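Local coordinates for FrnE protein (Deinococcus radiodurans, PDB 5CO3) that probably acts as a disulfide oxidoreductase of the DsbA-like thioredoxin family, exchanging disulfides through a CxxC motif at the start of a helix, at residues A[17-21]-A[109-113]; A[23-27]-A[98-102]; A[127-132]-A[152-158]. All blocks are in the same frame, centred on the assembly; numbering follows the deposited sequence. Where two conformers were deposited one is given.

How the contacts relate
Contacts 1, 2 and 3 all lie within the one DsbA-like thioredoxin domain. Contact 1 joins the end of strand 12-18 to the start of helix 110-121. Contact 2, its centre about 14 Å from that of contact 1, ties the start of helix 23-38 to a loop segment and is nested inside the chain loop that contact 1 closes. Contact 3 pairs helices 125-137 and 146-156 and follows in series, its centre about 13 Å from that of contact 1 and 17 Å from that of contact 2. Helix 125-137 connects all three, as Lys129 probably hydrogen-bonds Ser18 and Glu130 probably hydrogen-bonds Tyr26, so thioredoxin core and helical part meet near the CxxC.

Contact 1 (A[17-21]-A[109-113]); sequences WSDIA and TFLAH
Just ahead of the CxxC helix of the thioredoxin core, where strand 12-18 runs out into a turn, Asp19 meets Thr109 and His113 at the start of helix 110-121. A single carboxylate oxygen takes both bonds. His113 NE2 donates to Asp19 OD1 over 2.8 Å with an N-H...O angle of 160°; the acceptor lies near the imidazole plane, but the donor stands above the carboxylate plane, 42° out of it. Thr109 OG1 donates to Asp19 OD1, also over 2.8 Å, and arrives on its syn lone pair. Thr109 holds the N-cap position, yet its hydroxyl makes no capping bond and serves Asp19 instead. With CG anti to the backbone N (chi1 -163°), Asp19 carries its carboxylate across to the helix, while OD2 accepts from the backbone N of Leu54. Three donors thus hold this buried group and fix its rotation. The same imidazole edge brings His113 CE1 to 3.2 Å from Ser18 O, and its ND1 bonds to a glycerol probably taken up from the crystallisation liquor. In the conformer given, Ile20 CD1 lies over one ring face, 3.9 Å from the centroid of His113, a CH-pi contact. The methyl branch of the threonine, Thr109 CG2, packs 4.0 Å from Ala21 CB. Helix 125-137 closes the side next to Ile20, and Lys129 bonds Ser18 OG. The strand end thereby docks on a helix of the helical part set within the thioredoxin fold, the layout of DsbA-like proteins, beside the cysteine pair.

Contact 2 (A[23-27]-A[98-102]); sequences PWCYI and EYHFD
Tyr99 reaches from its loop to the start region of helix 23-38, where Pro23, Tyr26 and Ile27 receive its ring and hydroxyl. At its root, Tyr99 CB lies over the rim of one face of the Phe101 ring. Further along, the two carbons flanking the phenol carbon find different partners: Tyr99 CE2 packs 3.8 Å from Pro23 CB, and Tyr99 CE1 comes 3.9 Å from Tyr26 CD2, which sits near the plane of the Tyr99 ring. At the tip, Tyr99 OH donates to Pro23 O over 2.7 Å, in the carbonyl plane and on a lone pair (C=O...O angle 133°). The same hydroxyl oxygen rests 3.1 Å from Tyr26 CB and 3.7 Å from Ile27 CG1. Phe101 adds its edge, CZ lying 3.8 Å from Pro23 CB, while Tyr26 sends its hydroxyl to Glu130. A phenylalanine in place of Tyr99 would probably keep much of the ring packing but leave the Pro23 carbonyl without its short bond, since the helical bonds from Tyr26 N and Ile27 N are weak. The chemistry implies an apolar, buried seat in which one phenol hydroxyl satisfies the carbonyl of Pro23, two residues before Cys25 of the presumed redox motif.

Contact 3 (A[127-132]-A[152-158]); sequences AMKERL and LAAEVGL
The axes of helix segments 127-132 and 152-156 approach to 9.6 Å and cross steeply, at 129° between their N-to-C directions, bringing the CA atoms of Met128 and Val156 within 6.3 Å. Arg131 carries the polar half. Its chain leaves with CG anti to the backbone N and bends at chi2 (65°), which lays the guanidinium against the second helix. Leu152 CD2 sits over the centre of one face, 3.4 Å from Arg131 CZ, while Glu155 OE1 lies at the edge. NE and NH2 of Arg131 grip Glu155 OE1 side-on, each at 2.8 Å, both from the same face of the carboxylate, whose plane is turned 35° from the guanidinium. NH1 has a second acid partner, Glu139. The apolar half centres on Val156: its CG2 packs 3.6 Å from Arg131 CB and 3.7 Å from Met128 CE. A Schellman motif at Gly157 turns the chain so that Leu158 CD1 meets Met128 SD at 3.8 Å. The other methyl of Leu152, CD1, touches Leu132 CD2 at 3.6 Å. Helix 110-121 packs against Met128, Leu132 and Leu158, helix 160-169 touches Ala153 and Ala154, and Leu132 reaches Ile20 beyond strand 12-18.

Contact 1 (A[17-21]-A[109-113])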
# COMPACT_ATOMS: atom_id res chain seq x y z
N TRP A 17 -0.84 -5.11 0.86
CA TRP A 17 -1.97 -4.77 -0.00
C TRP A 17 -2.51 -3.41 0.39
O TRP A 17 -2.66 -3.09 1.57
CB TRP A 17 -3.06 -5.84 0.08
CG TRP A 17 -2.83 -6.99 -0.87
CD1 TRP A 17 -3.34 -7.13 -2.12
CD2 TRP A 17 -2.02 -8.14 -0.63
NE1 TRP A 17 -2.91 -8.30 -2.69
CE2 TRP A 17 -2.09 -8.95 -1.79
CE3 TRP A 17 -1.24 -8.58 0.44
CZ2 TRP A 17 -1.42 -10.16 -1.90
CZ3 TRP A 17 -0.57 -9.79 0.33
CH2 TRP A 17 -0.66 -10.56 -0.83
N SER A 18 -2.79 -2.58 -0.61
CA SER A 18 -3.10 -1.19 -0.35
C SER A 18 -3.89 -0.62 -1.53
O SER A 18 -3.72 -1.09 -2.65
CB SER A 18 -1.81 -0.41 -0.13
OG SER A 18 -2.08 0.95 0.09
N ASP A 19 -4.74 0.36 -1.25
CA ASP A 19 -5.37 1.15 -2.30
C ASP A 19 -4.97 2.60 -2.16
O ASP A 19 -4.87 3.14 -1.05
CB ASP A 19 -6.90 1.03 -2.27
CG ASP A 19 -7.56 1.49 -3.58
OD1 ASP A 19 -6.84 1.82 -4.55
OD2 ASP A 19 -8.80 1.48 -3.65
N ILE A 20 -4.73 3.22 -3.31
CA ILE A 20 -4.39 4.64 -3.37
C ILE A 20 -5.52 5.48 -2.79
O ILE A 20 -5.27 6.53 -2.19
CB ILE A 20 -4.08 5.06 -4.82
CG1 ILE A 20 -2.79 4.38 -5.28
CG2 ILE A 20 -3.95 6.57 -4.95
CD1 ILE A 20 -2.86 3.73 -6.62
N ALA A 21 -6.75 5.00 -2.93
CA ALA A 21 -7.90 5.75 -2.43
C ALA A 21 -8.15 5.61 -0.93
O ALA A 21 -9.09 6.21 -0.41
CB ALA A 21 -9.18 5.34 -3.21
N THR A 109 -9.08 3.68 -9.33
CA THR A 109 -7.61 3.60 -9.15
C THR A 109 -6.91 2.49 -9.94
O THR A 109 -5.71 2.25 -9.74
CB THR A 109 -7.24 3.43 -7.65
OG1 THR A 109 -7.87 2.25 -7.11
CG2 THR A 109 -7.69 4.65 -6.85
N PHE A 110 -7.62 1.84 -10.86
CA PHE A 110 -7.08 0.70 -11.60
C PHE A 110 -5.80 1.07 -12.36
O PHE A 110 -4.77 0.37 -12.25
CB PHE A 110 -8.14 0.14 -12.57
CG PHE A 110 -7.76 -1.16 -13.24
CD1 PHE A 110 -7.24 -2.22 -12.52
CD2 PHE A 110 -7.99 -1.33 -14.61
CE1 PHE A 110 -6.91 -3.42 -13.15
CE2 PHE A 110 -7.67 -2.54 -15.23
CZ PHE A 110 -7.14 -3.58 -14.51
N LEU A 111 -5.85 2.18 -13.10
CA LEU A 111 -4.73 2.63 -13.91
C LEU A 111 -3.55 3.06 -13.04
O LEU A 111 -2.40 2.80 -13.38
CB LEU A 111 -5.15 3.79 -14.83
CG LEU A 111 -5.95 3.44 -16.07
CD1 LEU A 111 -6.54 4.70 -16.70
CD2 LEU A 111 -5.07 2.68 -17.07
N ALA A 112 -3.85 3.71 -11.91
CA ALA A 112 -2.83 4.09 -10.95
C ALA A 112 -2.11 2.85 -10.42
O ALA A 112 -0.89 2.85 -10.31
CB ALA A 112 -3.46 4.86 -9.82
N HIS A 113 -2.86 1.80 -10.12
CA HIS A 113 -2.24 0.56 -9.66
C HIS A 113 -1.36 -0.04 -10.75
O HIS A 113 -0.30 -0.61 -10.46
CB HIS A 113 -3.29 -0.45 -9.20
CG HIS A 113 -3.83 -0.16 -7.83
ND1 HIS A 113 -3.08 -0.33 -6.68
CD2 HIS A 113 -5.04 0.30 -7.43
CE1 HIS A 113 -3.81 0.02 -5.63
NE2 HIS A 113 -5.00 0.40 -6.06

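Contact 2 (A[23-27]-A[98-102])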
# COMPACT_ATOMS: atom_id res chain seq x y z
N PRO A 23 -7.22 6.44 2.85
CA PRO A 23 -6.37 7.31 3.67
C PRO A 23 -5.61 6.52 4.73
O PRO A 23 -4.52 6.96 5.12
CB PRO A 23 -7.37 8.28 4.32
CG PRO A 23 -8.56 8.26 3.36
CD PRO A 23 -8.64 6.83 2.91
N TRP A 24 -6.14 5.37 5.16
CA TRP A 24 -5.46 4.59 6.18
C TRP A 24 -4.22 3.92 5.61
O TRP A 24 -3.28 3.61 6.33
CB TRP A 24 -6.41 3.56 6.81
CG TRP A 24 -7.37 4.20 7.75
CD1 TRP A 24 -8.70 4.41 7.54
CD2 TRP A 24 -7.07 4.76 9.03
NE1 TRP A 24 -9.25 5.05 8.62
CE2 TRP A 24 -8.27 5.27 9.56
CE3 TRP A 24 -5.90 4.86 9.80
CZ2 TRP A 24 -8.34 5.88 10.81
CZ3 TRP A 24 -5.97 5.47 11.05
CH2 TRP A 24 -7.19 5.97 11.54
N CYS A 25 -4.19 3.75 4.29
CA CYS A 25 -3.01 3.15 3.67
C CYS A 25 -1.81 4.08 3.71
O CYS A 25 -0.68 3.62 3.85
CB CYS A 25 -3.33 2.72 2.23
SG CYS A 25 -4.34 1.24 2.15
N TYR A 26 -2.03 5.38 3.57
CA TYR A 26 -0.93 6.32 3.64
C TYR A 26 -0.43 6.38 5.10
O TYR A 26 0.77 6.30 5.36
CB TYR A 26 -1.37 7.70 3.16
CG TYR A 26 -0.28 8.54 2.54
CD1 TYR A 26 1.07 8.17 2.60
CD2 TYR A 26 -0.61 9.72 1.88
CE1 TYR A 26 2.06 8.97 2.04
CE2 TYR A 26 0.36 10.51 1.31
CZ TYR A 26 1.68 10.15 1.39
OH TYR A 26 2.63 10.95 0.82
N ILE A 27 -1.38 6.49 6.03
CA ILE A 27 -1.06 6.42 7.46
C ILE A 27 -0.28 5.14 7.79
O ILE A 27 0.74 5.19 8.49
CB ILE A 27 -2.34 6.49 8.31
CG1 ILE A 27 -2.87 7.93 8.29
CG2 ILE A 27 -2.07 6.02 9.77
CD1 ILE A 27 -4.37 8.07 8.64
N GLU A 98 -0.25 15.96 5.40
CA GLU A 98 -1.23 17.04 5.40
C GLU A 98 -2.30 16.74 4.36
O GLU A 98 -2.12 17.02 3.18
CB GLU A 98 -0.57 18.38 5.14
CG GLU A 98 -1.49 19.57 5.33
CD GLU A 98 -0.72 20.85 5.58
OE1 GLU A 98 -0.29 21.48 4.60
OE2 GLU A 98 -0.54 21.20 6.76
N TYR A 99 -3.39 16.13 4.82
CA TYR A 99 -4.49 15.76 3.92
C TYR A 99 -5.35 16.95 3.52
O TYR A 99 -5.51 17.92 4.28
CB TYR A 99 -5.37 14.70 4.58
CG TYR A 99 -4.78 13.30 4.66
CD1 TYR A 99 -3.56 12.97 4.07
CD2 TYR A 99 -5.47 12.30 5.34
CE1 TYR A 99 -3.05 11.67 4.15
CE2 TYR A 99 -4.99 11.01 5.42
CZ TYR A 99 -3.78 10.70 4.83
OH TYR A 99 -3.32 9.40 4.92
N HIS A 100 -5.91 16.88 2.32
CA HIS A 100 -6.91 17.85 1.89
C HIS A 100 -8.09 17.12 1.25
O HIS A 100 -8.20 17.01 0.02
CB HIS A 100 -6.28 18.87 0.94
CG HIS A 100 -5.20 19.68 1.59
ND1 HIS A 100 -5.46 20.64 2.55
CD2 HIS A 100 -3.85 19.67 1.43
CE1 HIS A 100 -4.33 21.19 2.94
NE2 HIS A 100 -3.34 20.62 2.28
N PHE A 101 -8.96 16.60 2.10
CA PHE A 101 -10.04 15.76 1.64
C PHE A 101 -11.05 16.56 0.81
O PHE A 101 -11.70 16.01 -0.07
CB PHE A 101 -10.74 15.10 2.82
CG PHE A 101 -9.96 13.97 3.44
CD1 PHE A 101 -9.19 13.11 2.67
CD2 PHE A 101 -10.03 13.76 4.81
CE1 PHE A 101 -8.49 12.06 3.25
CE2 PHE A 101 -9.32 12.72 5.41
CZ PHE A 101 -8.57 11.86 4.63
N ASP A 102 -11.17 17.86 1.10
CA ASP A 102 -12.08 18.74 0.35
C ASP A 102 -11.69 18.83 -1.13
O ASP A 102 -12.50 19.25 -1.96
CB ASP A 102 -12.08 20.13 0.96
CG ASP A 102 -10.68 20.68 1.12
OD1 ASP A 102 -9.88 20.07 1.86
OD2 ASP A 102 -10.35 21.71 0.50

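Contact 3 (A[127-132]-A[152-158])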
# COMPACT_ATOMS: atom_id res chain seq x y z
N ALA A 127 8.39 4.40 -4.35
CA ALA A 127 8.34 5.83 -4.67
C ALA A 127 7.09 6.19 -5.49
O ALA A 127 6.51 7.25 -5.30
CB ALA A 127 9.59 6.26 -5.40
N MET A 128 6.71 5.32 -6.42
CA MET A 128 5.49 5.54 -7.20
C MET A 128 4.26 5.49 -6.30
O MET A 128 3.37 6.33 -6.42
CB MET A 128 5.35 4.50 -8.31
CG MET A 128 4.35 4.90 -9.40
SD MET A 128 4.87 6.36 -10.35
CE MET A 128 3.83 7.64 -9.67
N LYS A 129 4.22 4.50 -5.40
CA LYS A 129 3.10 4.36 -4.47
C LYS A 129 2.98 5.62 -3.63
O LYS A 129 1.90 6.20 -3.50
CB LYS A 129 3.26 3.12 -3.57
CG LYS A 129 2.23 3.02 -2.46
CD LYS A 129 0.86 2.59 -2.98
CE LYS A 129 -0.13 2.43 -1.84
NZ LYS A 129 -1.47 1.97 -2.30
N GLU A 130 4.10 6.04 -3.06
CA GLU A 130 4.18 7.26 -2.26
C GLU A 130 3.65 8.49 -3.02
O GLU A 130 2.82 9.23 -2.50
CB GLU A 130 5.64 7.48 -1.83
CG GLU A 130 5.90 8.82 -1.14
CD GLU A 130 5.44 8.83 0.30
OE1 GLU A 130 5.29 7.74 0.90
OE2 GLU A 130 5.23 9.93 0.84
N ARG A 131 4.13 8.67 -4.25
CA ARG A 131 3.73 9.81 -5.08
C ARG A 131 2.23 9.82 -5.34
O ARG A 131 1.60 10.86 -5.25
CB ARG A 131 4.47 9.78 -6.41
CG ARG A 131 4.24 11.06 -7.24
CD ARG A 131 4.84 12.26 -6.51
NE ARG A 131 4.43 13.56 -7.05
CZ ARG A 131 3.33 14.22 -6.70
NH1 ARG A 131 2.46 13.67 -5.84
NH2 ARG A 131 3.07 15.41 -7.22
N LEU A 132 1.68 8.64 -5.65
CA LEU A 132 0.24 8.52 -5.90
C LEU A 132 -0.58 8.80 -4.64
O LEU A 132 -1.60 9.48 -4.71
CB LEU A 132 -0.08 7.13 -6.46
CG LEU A 132 0.35 7.05 -7.92
CD1 LEU A 132 0.50 5.59 -8.33
CD2 LEU A 132 -0.67 7.77 -8.83
N LEU A 152 3.01 12.31 -12.86
CA LEU A 152 3.48 11.70 -11.61
C LEU A 152 4.61 10.71 -11.84
O LEU A 152 5.59 10.69 -11.08
CB LEU A 152 2.32 11.01 -10.89
CG LEU A 152 1.18 11.95 -10.46
CD1 LEU A 152 0.06 11.15 -9.86
CD2 LEU A 152 1.68 13.00 -9.46
N ALA A 153 4.50 9.89 -12.88
CA ALA A 153 5.58 8.99 -13.28
C ALA A 153 6.88 9.76 -13.55
O ALA A 153 7.95 9.33 -13.13
CB ALA A 153 5.17 8.18 -14.51
N ALA A 154 6.78 10.90 -14.22
CA ALA A 154 7.95 11.71 -14.52
C ALA A 154 8.58 12.24 -13.24
O ALA A 154 9.81 12.23 -13.10
CB ALA A 154 7.58 12.86 -15.44
N GLU A 155 7.75 12.68 -12.31
CA GLU A 155 8.25 13.27 -11.07
C GLU A 155 8.99 12.23 -10.25
O GLU A 155 9.88 12.57 -9.48
CB GLU A 155 7.11 13.89 -10.26
CG GLU A 155 6.44 15.06 -10.97
CD GLU A 155 5.39 15.76 -10.12
OE1 GLU A 155 5.28 15.46 -8.92
OE2 GLU A 155 4.68 16.64 -10.66
N VAL A 156 8.62 10.97 -10.42
CA VAL A 156 9.27 9.87 -9.71
C VAL A 156 10.60 9.49 -10.37
O VAL A 156 11.46 8.85 -9.76
CB VAL A 156 8.29 8.67 -9.62
CG1 VAL A 156 8.97 7.37 -9.22
CG2 VAL A 156 7.14 9.01 -8.64
N GLY A 157 10.81 9.94 -11.61
CA GLY A 157 12.05 9.70 -12.32
C GLY A 157 11.96 8.59 -13.35
O GLY A 157 12.97 8.10 -13.85
N LEU A 158 10.73 8.18 -13.66
CA LEU A 158 10.51 7.16 -14.67
C LEU A 158 10.55 7.75 -16.08
O LEU A 158 10.49 8.96 -16.26
CB LEU A 158 9.16 6.47 -14.43
CG LEU A 158 8.99 5.85 -13.04
CD1 LEU A 158 7.56 5.33 -12.85
CD2 LEU A 158 10.01 4.75 -12.79